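Local coordinates for malonate decarboxylase acyl carrier protein (Pseudomonas fluorescens, PDB 5VIT) that probably serves as the acyl carrier subunit of malonate decarboxylase, holding acetyl and malonyl thioesters on a CoA-derived prosthetic group, at residues L71-H76 against Q91-I96. Numbering follows the deposited sequence.
Sequences LLIDIH and QGFEEI
L71 and I73 of strand 71-76 meet F93 and I96 of helix segment 91-96, whose axis runs roughly antiparallel to the strand (144°) with a closest approach of 11.8 Å. CA atoms come no nearer than 9.5 Å (L71 to I96), and no hydrogen bond crosses, so the two segments meet through side chains alone. The F93 ring takes two methyls at adjacent carbons: L71 CD1 lies 3.5 Å from F93 CE2, while I73 CD1 lies 3.6 Å from F93 CZ. Both approach obliquely. With CG1 anti to its carbonyl carbon (chi1 -68°) and an extended chi2 of -175°, I73 carries CD1 out to the ring. The other L71 branch serves I96, CD2 standing 4.1 Å from I96 CG1, and L71 thereby reaches two residues about one helical turn apart. Cutting F93 back to an alanine is likely to open a gap between the strand methyls and the helix, with I73 CD1 losing its partner there. L71 and I73 also pack on L40 and I42 of neighbouring strand 39-46, and I73 and I96 both touch L32 of strand 27-34, which flanks the other side. The arrangement is that of a two-layer alpha/beta sandwich, with helix 82-96 packed through apolar side chains against the mixed sheet containing central strand 71-78.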
ATOM      1  N   LEU B  71     -20.262  15.484  13.223  1.00 43.88           N
ATOM      2  CA  LEU B  71     -21.428  15.006  12.501  1.00 35.72           C
ATOM      3  C   LEU B  71     -22.305  14.173  13.404  1.00 36.28           C
ATOM      4  O   LEU B  71     -21.878  13.719  14.468  1.00 35.52           O
ATOM      5  CB  LEU B  71     -21.017  14.178  11.282  1.00 38.08           C
ATOM      6  CG  LEU B  71     -20.252  14.849  10.143  1.00 41.16           C
ATOM      7  CD1 LEU B  71     -19.858  13.818   9.121  1.00 38.01           C
ATOM      8  CD2 LEU B  71     -21.096  15.928   9.496  1.00 44.98           C
ATOM      9  N   LEU B  72     -23.545  13.996  12.963  1.00 36.60           N
ATOM     10  CA  LEU B  72     -24.461  13.019  13.531  1.00 35.24           C
ATOM     11  C   LEU B  72     -24.553  11.906  12.510  1.00 35.25           C
ATOM     12  O   LEU B  72     -24.938  12.141  11.365  1.00 29.89           O
ATOM     13  CB  LEU B  72     -25.837  13.627  13.803  1.00 37.81           C
ATOM     14  CG  LEU B  72     -26.144  14.255  15.163  1.00 38.61           C
ATOM     15  CD1 LEU B  72     -24.939  14.932  15.746  1.00 40.15           C
ATOM     16  CD2 LEU B  72     -27.292  15.239  15.057  1.00 30.37           C
ATOM     17  N   ILE B  73     -24.158  10.701  12.903  1.00 36.85           N
ATOM     18  CA  ILE B  73     -24.133   9.608  11.946  1.00 36.89           C
ATOM     19  C   ILE B  73     -25.040   8.518  12.435  1.00 33.77           C
ATOM     20  O   ILE B  73     -24.921   8.045  13.569  1.00 35.41           O
ATOM     21  CB  ILE B  73     -22.711   9.053  11.722  1.00 36.32           C
ATOM     22  CG1 ILE B  73     -21.845  10.086  10.997  1.00 35.56           C
ATOM     23  CG2 ILE B  73     -22.761   7.766  10.896  1.00 36.34           C
ATOM     24  CD1 ILE B  73     -20.464   9.570  10.623  1.00 32.24           C
ATOM     25  N   ASP B  74     -25.975   8.148  11.574  1.00 30.56           N
ATOM     26  CA  ASP B  74     -26.889   7.060  11.866  1.00 32.77           C
ATOM     27  C   ASP B  74     -26.666   5.929  10.855  1.00 34.34           C
ATOM     28  O   ASP B  74     -26.727   6.131   9.635  1.00 30.37           O
ATOM     29  CB  ASP B  74     -28.328   7.561  11.836  1.00 37.52           C
ATOM     30  CG  ASP B  74     -29.244   6.760  12.734  1.00 45.49           C
ATOM     31  OD1 ASP B  74     -28.863   5.632  13.139  1.00 50.26           O
ATOM     32  OD2 ASP B  74     -30.357   7.254  13.015  1.00 49.55           O
ATOM     33  N   ILE B  75     -26.383   4.744  11.376  1.00 33.42           N
ATOM     34  CA  ILE B  75     -26.066   3.604  10.537  1.00 33.01           C
ATOM     35  C   ILE B  75     -27.108   2.514  10.719  1.00 32.02           C
ATOM     36  O   ILE B  75     -27.482   2.194  11.850  1.00 31.35           O
ATOM     37  CB  ILE B  75     -24.664   3.053  10.859  1.00 30.70           C
ATOM     38  CG1 ILE B  75     -23.591   4.041  10.403  1.00 28.05           C
ATOM     39  CG2 ILE B  75     -24.459   1.688  10.222  1.00 27.70           C
ATOM     40  CD1 ILE B  75     -22.214   3.680  10.859  1.00 27.16           C
ATOM     41  N   HIS B  76     -27.592   1.967   9.603  1.00 27.27           N
ATOM     42  CA  HIS B  76     -28.474   0.803   9.631  1.00 25.02           C
ATOM     43  C   HIS B  76     -27.815  -0.275   8.815  1.00 27.35           C
ATOM     44  O   HIS B  76     -27.785  -0.203   7.582  1.00 28.75           O
ATOM     45  CB  HIS B  76     -29.876   1.137   9.089  1.00 31.60           C
ATOM     46  CG  HIS B  76     -30.554   2.256   9.820  1.00 34.96           C
ATOM     47  ND1 HIS B  76     -31.017   3.391   9.186  1.00 34.10           N
ATOM     48  CD2 HIS B  76     -30.842   2.417  11.138  1.00 35.31           C
ATOM     49  CE1 HIS B  76     -31.561   4.202  10.077  1.00 36.10           C
ATOM     50  NE2 HIS B  76     -31.459   3.638  11.270  1.00 38.55           N
ATOM     51  N   GLN B  91     -17.437   6.988   1.478  1.00 35.36           N
ATOM     52  CA  GLN B  91     -18.353   7.588   0.496  1.00 34.01           C
ATOM     53  C   GLN B  91     -19.241   8.687   1.110  1.00 36.11           C
ATOM     54  O   GLN B  91     -19.465   9.747   0.511  1.00 36.06           O
ATOM     55  CB  GLN B  91     -19.261   6.525  -0.122  1.00 38.23           C
ATOM     56  CG  GLN B  91     -18.553   5.445  -0.934  1.00 49.64           C
ATOM     57  CD  GLN B  91     -19.524   4.390  -1.482  1.00 55.63           C
ATOM     58  OE1 GLN B  91     -20.703   4.328  -1.083  1.00 48.09           O
ATOM     59  NE2 GLN B  91     -19.025   3.547  -2.391  1.00 56.78           N
ATOM     60  N   GLY B  92     -19.767   8.407   2.300  1.00 36.63           N
ATOM     61  CA  GLY B  92     -20.577   9.364   3.028  1.00 36.62           C
ATOM     62  C   GLY B  92     -19.812  10.630   3.388  1.00 35.81           C
ATOM     63  O   GLY B  92     -20.284  11.733   3.122  1.00 36.51           O
ATOM     64  N   PHE B  93     -18.630  10.471   3.982  1.00 36.31           N
ATOM     65  CA  PHE B  93     -17.788  11.613   4.369  1.00 35.26           C
ATOM     66  C   PHE B  93     -17.380  12.435   3.161  1.00 41.40           C
ATOM     67  O   PHE B  93     -17.273  13.656   3.254  1.00 43.94           O
ATOM     68  CB  PHE B  93     -16.536  11.149   5.126  1.00 32.62           C
ATOM     69  CG  PHE B  93     -16.767  10.924   6.601  1.00 34.66           C
ATOM     70  CD1 PHE B  93     -16.984   9.644   7.099  1.00 33.33           C
ATOM     71  CD2 PHE B  93     -16.776  11.992   7.490  1.00 28.96           C
ATOM     72  CE1 PHE B  93     -17.193   9.429   8.457  1.00 31.93           C
ATOM     73  CE2 PHE B  93     -16.990  11.784   8.845  1.00 31.04           C
ATOM     74  CZ  PHE B  93     -17.199  10.502   9.332  1.00 31.02           C
ATOM     75  N   GLU B  94     -17.159  11.759   2.032  1.00 39.00           N
ATOM     76  CA  GLU B  94     -16.843  12.413   0.767  1.00 42.70           C
ATOM     77  C   GLU B  94     -17.933  13.380   0.297  1.00 46.32           C
ATOM     78  O   GLU B  94     -17.636  14.512  -0.081  1.00 39.04           O
ATOM     79  CB  GLU B  94     -16.609  11.372  -0.326  1.00 44.75           C
ATOM     80  CG  GLU B  94     -15.452  11.692  -1.260  1.00 47.51           C
ATOM     81  CD  GLU B  94     -14.120  11.195  -0.712  1.00 61.81           C
ATOM     82  OE1 GLU B  94     -14.106  10.663   0.426  1.00 68.81           O
ATOM     83  OE2 GLU B  94     -13.093  11.318  -1.419  1.00 69.31           O
ATOM     84  N   GLU B  95     -19.184  12.912   0.281  1.00 45.97           N
ATOM     85  CA  GLU B  95     -20.323  13.746  -0.126  1.00 52.33           C
ATOM     86  C   GLU B  95     -20.553  14.957   0.789  1.00 52.00           C
ATOM     87  O   GLU B  95     -20.830  16.060   0.314  1.00 54.57           O
ATOM     88  CB  GLU B  95     -21.604  12.916  -0.177  1.00 46.12           C
ATOM     89  CG  GLU B  95     -21.689  11.977  -1.349  1.00 46.85           C
ATOM     90  CD  GLU B  95     -23.075  11.372  -1.505  1.00 60.21           C
ATOM     91  OE1 GLU B  95     -24.072  12.051  -1.168  1.00 61.22           O
ATOM     92  OE2 GLU B  95     -23.169  10.216  -1.973  1.00 66.15           O
ATOM     93  N   ILE B  96     -20.432  14.734   2.095  1.00 49.54           N
ATOM     94  CA  ILE B  96     -20.644  15.770   3.107  1.00 52.12           C
ATOM     95  C   ILE B  96     -19.722  16.988   2.908  1.00 57.74           C
ATOM     96  O   ILE B  96     -20.087  18.113   3.259  1.00 61.86           O
ATOM     97  CB  ILE B  96     -20.444  15.183   4.536  1.00 49.59           C
ATOM     98  CG1 ILE B  96     -21.638  15.508   5.426  1.00 53.18           C
ATOM     99  CG2 ILE B  96     -19.171  15.694   5.188  1.00 50.70           C
ATOM    100  CD1 ILE B  96     -22.832  14.685   5.122  1.00 47.67           C
TER